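Local atomic coordinates of photosystem II assembly protein Ycf48 (Thermosynechococcus elongatus, PDB entry 5OJ5), a protein that probably acts early in photosystem II assembly and in replacing photodamaged D1, and binds the C-terminal extension of that subunit. Residues A56-M61 / N75-E80; M61-R66 / Q86-R91. All blocks are in the same frame, centred on the assembly; numbering follows the deposited sequence.

Contact 1 and contact 2 lie in the same four-stranded blade of a seven-bladed beta-propeller, their centres 11 Å apart. Both start from strand 58-63 and share Met-61; contact 1 spans to the third strand, 77-81, and contact 2 to the fourth, 89-90. The two partner strands are joined directly: Glu-80 O lies 2.8 Å from Glu-89 N and Leu-78 O 2.9 Å from Arg-91 N, both probable backbone hydrogen bonds. Beside this ladder the indole of Trp-88 packs against the backbone of Glu-80. A salt bridge from Arg-91 NE of contact 2 to Glu-80 OE1 of contact 1 adds to the ladder, and Arg-91 also packs on an apolar side chain of the bound D1 peptide.

Contact 1 (A56-M61 / N75-E80); sequences ATILDM and NATLME
Thr-77 meets Ala-56 and Ile-58 with its two branches, one for each. Its hydroxyl OG1 lies 3.5 Å from Ala-56 CB, a van der Waals approach, while its methyl CG2 lies 3.8 Å from Ile-58 CD1. The side chains of Ile-58 and Thr-77 cross at about a right angle, so they touch at their outer methyls rather than lying alongside each other. The first torsion of Thr-77 (chi1 -65°) sets CG2 anti to the backbone N and OG1 beside it; this turns the hydroxyl back along its own chain, where it hydrogen-bonds to Val-74 O, and leaves the methyl for the isoleucine. The CB of Ile-58 is not aimed at 75-80; its bent CG1-CD1 arm (chi2 -46°) brings CD1 to the threonine methyl. No hydrogen bond joins the two segments, which bury only 135 Å² between them.

What holds them in place is strand 69-73, which runs between the two strands. Backbone bonds tie Thr-57 to Val-74, and Leu-59 and Asp-60 share Val-72 as backbone partner, which makes a classic beta bulge. Within the bulge, Asp-60 OD1 takes a weak, bent bond from Met-61 N (3.0 Å, 146°), and OD2 accepts the backbone N-H of Val-105 in the next blade. Ile-58 also packs on Leu-71 of the middle strand and on Leu-52. Side chains of the first and third strands thus meet across the second, in the four-stranded 1-2-3-4 antiparallel meander that forms a beta-propeller blade.

Contact 2 (M61-R66 / Q86-R91); sequences MSFIDR and QTWEPR
Met-61 and Trp-88 are the residues whose CA atoms come nearest, yet these lie 11.6 Å apart: 61-66 leaves the first strand of the blade and 86-91 enters the fourth, with strands 69-73 and 77-81 between them. No backbone bond is possible at such a separation, and the contact is made entirely by long side chains laid over one face of the sheet.

Trp-88 supplies the larger part, reaching back with the far end of its six-membered ring. The Met-61 chain leaves its backbone straight (chi1 -180°) and bends only at chi3, -62°, which brings the terminal methyl to the benzo end of the indole, the two side chains crossing at a slant: CE lies 3.7 Å from Trp-88 CZ2, and SD 3.9 Å from Trp-88 CH2. The sulfur sits 5.0 Å from the centroid of that six-membered ring and 66° off its normal, an oblique Met-aromatic contact. Met-61 has two modelled conformers, and this geometry belongs to one of them. Phe-63 approaches the same corner of the indole, its CZ 4.1 Å from Trp-88 CH2, the two side chains crossing at about a right angle. CH2 is thus shared between thioether and phenyl ring.

At the other end of the indole, NE1 gives its hydrogen to Gly-85 O, which satisfies the buried N-H and would help to fix the ring's rotation. Phe-63 stacks edge-to-face with Phe-321, and Met-61 and Trp-88 both touch Leu-335, so the cluster lies between this blade and the one holding strand 334-338. Thr-87 OG1 hydrogen-bonds to Asp-83 OD2, and the sequence from Thr-81 to Trp-88 fits the Asp-box (BNR) motif, set at the turn between the third and fourth strands with its tryptophan buried in the hydrophobic core.

Contact 1 (A56-M61 / N75-E80)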
loop_
_atom_site.group_PDB
_atom_site.type_symbol
_atom_site.label_atom_id
_atom_site.label_comp_id
_atom_site.label_asym_id
_atom_site.label_seq_id
_atom_site.Cartn_x
_atom_site.Cartn_y
_atom_site.Cartn_z
ATOM N N ALA A 56 8.316 10.355 -11.897
ATOM C CA ALA A 56 8.769 9.438 -10.865
ATOM C C ALA A 56 7.631 8.530 -10.397
ATOM O O ALA A 56 6.475 8.930 -10.329
ATOM C CB ALA A 56 9.256 10.242 -9.655
ATOM N N THR A 57 7.989 7.302 -10.055
ATOM C CA THR A 57 7.013 6.391 -9.463
ATOM C C THR A 57 6.567 6.843 -8.077
ATOM O O THR A 57 7.394 7.130 -7.212
ATOM C CB THR A 57 7.663 5.018 -9.344
ATOM O OG1 THR A 57 8.046 4.564 -10.662
ATOM C CG2 THR A 57 6.762 3.980 -8.681
ATOM N N ILE A 58 5.257 6.906 -7.890
ATOM C CA ILE A 58 4.652 7.206 -6.602
ATOM C C ILE A 58 4.463 5.920 -5.805
ATOM O O ILE A 58 3.993 4.915 -6.343
ATOM C CB ILE A 58 3.336 7.976 -6.803
ATOM C CG1 ILE A 58 3.571 9.262 -7.621
ATOM C CG2 ILE A 58 2.688 8.281 -5.461
ATOM C CD1 ILE A 58 4.769 10.088 -7.173
ATOM N N LEU A 59 4.794 5.970 -4.516
ATOM C CA LEU A 59 4.781 4.790 -3.665
ATOM C C LEU A 59 3.731 4.797 -2.579
ATOM O O LEU A 59 3.338 3.721 -2.117
ATOM C CB LEU A 59 6.162 4.564 -3.073
ATOM C CG LEU A 59 7.259 4.326 -4.122
ATOM C CD1 LEU A 59 8.611 4.232 -3.415
ATOM C CD2 LEU A 59 6.965 3.040 -4.900
ATOM N N ASP A 60 3.295 5.958 -2.100
ATOM C CA ASP A 60 2.330 5.975 -1.003
ATOM C C ASP A 60 1.619 7.315 -0.966
ATOM O O ASP A 60 2.072 8.309 -1.554
ATOM C CB ASP A 60 3.006 5.642 0.330
ATOM C CG ASP A 60 2.030 5.122 1.379
ATOM O OD1 ASP A 60 0.884 4.697 1.029
ATOM O OD2 ASP A 60 2.439 5.126 2.556
ATOM N N MET A 61 0.510 7.356 -0.220
ATOM C CA MET A 61 -0.347 8.527 -0.111
ATOM C C MET A 61 -1.064 8.473 1.227
ATOM O O MET A 61 -1.474 7.407 1.652
ATOM C CB MET A 61 -1.312 8.550 -1.304
ATOM C CG MET A 61 -2.281 9.722 -1.348
ATOM S SD MET A 61 -3.541 9.614 -2.634
ATOM C CE MET A 61 -2.552 9.607 -4.110
ATOM N N ASN A 75 12.973 9.259 -5.858
ATOM C CA ASN A 75 13.697 10.510 -6.051
ATOM C C ASN A 75 13.179 11.620 -5.165
ATOM O O ASN A 75 13.043 12.771 -5.589
ATOM C CB ASN A 75 13.732 10.891 -7.511
ATOM C CG ASN A 75 14.453 9.860 -8.345
ATOM O OD1 ASN A 75 14.126 9.691 -9.505
ATOM N ND2 ASN A 75 15.431 9.140 -7.749
ATOM N N ALA A 76 12.890 11.249 -3.916
ATOM C CA ALA A 76 12.466 12.207 -2.900
ATOM C C ALA A 76 11.240 12.967 -3.344
ATOM O O ALA A 76 11.053 14.118 -2.960
ATOM C CB ALA A 76 13.622 13.119 -2.458
ATOM N N THR A 77 10.371 12.307 -4.102
ATOM C CA THR A 77 9.156 12.979 -4.570
ATOM C C THR A 77 8.164 13.171 -3.442
ATOM O O THR A 77 7.850 12.230 -2.707
ATOM C CB THR A 77 8.505 12.202 -5.719
ATOM O OG1 THR A 77 9.410 12.242 -6.830
ATOM C CG2 THR A 77 7.170 12.792 -6.153
ATOM N N LEU A 78 7.615 14.374 -3.352
ATOM C CA LEU A 78 6.664 14.767 -2.327
ATOM C C LEU A 78 5.687 15.714 -2.998
ATOM O O LEU A 78 6.120 16.703 -3.620
ATOM C CB LEU A 78 7.439 15.505 -1.249
ATOM C CG LEU A 78 6.673 15.993 -0.043
ATOM C CD1 LEU A 78 5.989 14.844 0.723
ATOM C CD2 LEU A 78 7.559 16.772 0.929
ATOM N N MET A 79 4.372 15.452 -2.912
ATOM C CA MET A 79 3.389 16.385 -3.462
ATOM C C MET A 79 2.229 16.538 -2.511
ATOM O O MET A 79 1.890 15.607 -1.755
ATOM C CB MET A 79 2.852 15.956 -4.819
ATOM C CG MET A 79 3.930 15.661 -5.838
ATOM S SD MET A 79 3.210 15.605 -7.488
ATOM C CE MET A 79 4.627 15.197 -8.464
ATOM N N GLU A 80 1.592 17.703 -2.569
ATOM C CA GLU A 80 0.516 18.080 -1.671
ATOM C C GLU A 80 -0.732 18.387 -2.490
ATOM O O GLU A 80 -0.654 19.063 -3.517
ATOM C CB GLU A 80 0.933 19.345 -0.899
ATOM C CG GLU A 80 -0.054 19.848 0.127
ATOM C CD GLU A 80 0.452 21.052 0.892
ATOM O OE1 GLU A 80 1.375 21.739 0.409
ATOM O OE2 GLU A 80 -0.085 21.312 2.003
#

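Contact 2 (M61-R66 / Q86-R91)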
loop_
_atom_site.group_PDB
_atom_site.type_symbol
_atom_site.label_atom_id
_atom_site.label_comp_id
_atom_site.label_asym_id
_atom_site.label_seq_id
_atom_site.Cartn_x
_atom_site.Cartn_y
_atom_site.Cartn_z
ATOM N N MET A 61 0.510 7.356 -0.220
ATOM C CA MET A 61 -0.347 8.527 -0.111
ATOM C C MET A 61 -1.064 8.473 1.227
ATOM O O MET A 61 -1.474 7.407 1.652
ATOM C CB MET A 61 -1.312 8.550 -1.304
ATOM C CG MET A 61 -2.281 9.722 -1.348
ATOM S SD MET A 61 -3.541 9.614 -2.634
ATOM C CE MET A 61 -2.552 9.607 -4.110
ATOM N N SER A 62 -1.272 9.639 1.840
ATOM C CA SER A 62 -2.034 9.725 3.089
ATOM C C SER A 62 -2.695 11.083 3.195
ATOM O O SER A 62 -2.123 12.094 2.751
ATOM C CB SER A 62 -1.111 9.453 4.285
ATOM O OG SER A 62 -1.837 9.389 5.503
ATOM N N PHE A 63 -3.890 11.115 3.777
ATOM C CA PHE A 63 -4.659 12.329 3.917
ATOM C C PHE A 63 -4.739 12.796 5.374
ATOM O O PHE A 63 -4.919 12.001 6.307
ATOM C CB PHE A 63 -6.066 12.158 3.336
ATOM C CG PHE A 63 -6.105 12.373 1.846
ATOM C CD1 PHE A 63 -6.482 13.598 1.301
ATOM C CD2 PHE A 63 -5.714 11.384 0.986
ATOM C CE1 PHE A 63 -6.459 13.816 -0.065
ATOM C CE2 PHE A 63 -5.688 11.617 -0.408
ATOM C CZ PHE A 63 -6.051 12.834 -0.913
ATOM N N ILE A 64 -4.654 14.108 5.549
ATOM C CA ILE A 64 -4.966 14.758 6.818
ATOM C C ILE A 64 -6.464 14.757 7.061
ATOM O O ILE A 64 -6.938 14.468 8.159
ATOM C CB ILE A 64 -4.436 16.199 6.766
ATOM C CG1 ILE A 64 -2.908 16.171 6.742
ATOM C CG2 ILE A 64 -4.969 17.020 7.951
ATOM C CD1 ILE A 64 -2.183 17.215 6.039
ATOM N N ASP A 65 -7.215 15.129 6.039
ATOM C CA ASP A 65 -8.664 15.217 6.100
ATOM C C ASP A 65 -9.166 14.912 4.692
ATOM O O ASP A 65 -8.423 14.402 3.849
ATOM C CB ASP A 65 -9.109 16.554 6.690
ATOM C CG ASP A 65 -8.647 17.741 5.875
ATOM O OD1 ASP A 65 -8.517 17.650 4.658
ATOM O OD2 ASP A 65 -8.489 18.827 6.439
ATOM N N ARG A 66 -10.439 15.169 4.425
ATOM C CA ARG A 66 -10.979 14.782 3.133
ATOM C C ARG A 66 -10.290 15.519 1.970
ATOM O O ARG A 66 -10.233 15.005 0.851
ATOM C CB ARG A 66 -12.480 15.114 3.129
ATOM C CG ARG A 66 -13.154 15.105 1.768
ATOM C CD ARG A 66 -14.640 14.880 1.900
ATOM N NE ARG A 66 -15.278 14.429 0.660
ATOM C CZ ARG A 66 -15.476 13.151 0.312
ATOM N NH1 ARG A 66 -15.054 12.142 1.077
ATOM N NH2 ARG A 66 -16.100 12.887 -0.828
ATOM N N GLN A 86 -7.564 15.952 -6.655
ATOM C CA GLN A 86 -7.717 16.308 -8.068
ATOM C C GLN A 86 -6.454 16.953 -8.627
ATOM O O GLN A 86 -6.069 16.677 -9.764
ATOM C CB GLN A 86 -8.877 17.281 -8.240
ATOM C CG GLN A 86 -10.187 16.716 -7.730
ATOM C CD GLN A 86 -11.277 17.726 -7.782
ATOM O OE1 GLN A 86 -11.795 18.022 -8.851
ATOM N NE2 GLN A 86 -11.590 18.330 -6.626
ATOM N N THR A 87 -5.774 17.794 -7.838
ATOM C CA THR A 87 -4.580 18.484 -8.287
ATOM C C THR A 87 -3.527 18.367 -7.189
ATOM O O THR A 87 -3.835 18.408 -5.993
ATOM C CB THR A 87 -4.820 19.914 -8.663
ATOM O OG1 THR A 87 -5.168 20.631 -7.505
ATOM C CG2 THR A 87 -5.933 20.039 -9.653
ATOM N N TRP A 88 -2.284 18.258 -7.628
ATOM C CA TRP A 88 -1.159 18.011 -6.757
ATOM C C TRP A 88 -0.042 18.980 -7.076
ATOM O O TRP A 88 0.290 19.195 -8.248
ATOM C CB TRP A 88 -0.674 16.568 -6.952
ATOM C CG TRP A 88 -1.701 15.528 -6.534
ATOM C CD1 TRP A 88 -2.719 15.027 -7.296
ATOM C CD2 TRP A 88 -1.800 14.930 -5.245
ATOM N NE1 TRP A 88 -3.425 14.116 -6.570
ATOM C CE2 TRP A 88 -2.887 14.034 -5.306
ATOM C CE3 TRP A 88 -1.064 15.058 -4.059
ATOM C CZ2 TRP A 88 -3.271 13.254 -4.214
ATOM C CZ3 TRP A 88 -1.447 14.297 -2.958
ATOM C CH2 TRP A 88 -2.554 13.400 -3.041
ATOM N N GLU A 89 0.586 19.494 -6.039
ATOM C CA GLU A 89 1.675 20.456 -6.159
ATOM C C GLU A 89 2.967 19.849 -5.651
ATOM O O GLU A 89 3.013 19.419 -4.485
ATOM C CB GLU A 89 1.360 21.727 -5.375
ATOM C CG GLU A 89 0.217 22.531 -5.978
ATOM C CD GLU A 89 0.619 23.336 -7.206
ATOM O OE1 GLU A 89 1.814 23.396 -7.545
ATOM O OE2 GLU A 89 -0.279 23.934 -7.832
ATOM N N PRO A 90 4.046 19.825 -6.443
ATOM C CA PRO A 90 5.311 19.286 -5.942
ATOM C C PRO A 90 5.898 20.177 -4.865
ATOM O O PRO A 90 5.811 21.402 -4.912
ATOM C CB PRO A 90 6.227 19.271 -7.168
ATOM C CG PRO A 90 5.370 19.541 -8.290
ATOM C CD PRO A 90 4.108 20.193 -7.872
ATOM N N ARG A 91 6.543 19.525 -3.905
ATOM C CA ARG A 91 7.320 20.161 -2.859
ATOM C C ARG A 91 8.700 19.530 -2.857
ATOM O O ARG A 91 8.803 18.317 -2.780
ATOM C CB ARG A 91 6.617 19.922 -1.518
ATOM C CG ARG A 91 5.076 20.311 -1.529
ATOM C CD ARG A 91 4.990 21.735 -1.409
ATOM N NE ARG A 91 3.592 22.146 -1.386
ATOM C CZ ARG A 91 3.102 22.950 -2.304
ATOM N NH1 ARG A 91 3.864 23.256 -3.335
ATOM N NH2 ARG A 91 1.868 23.412 -2.213
#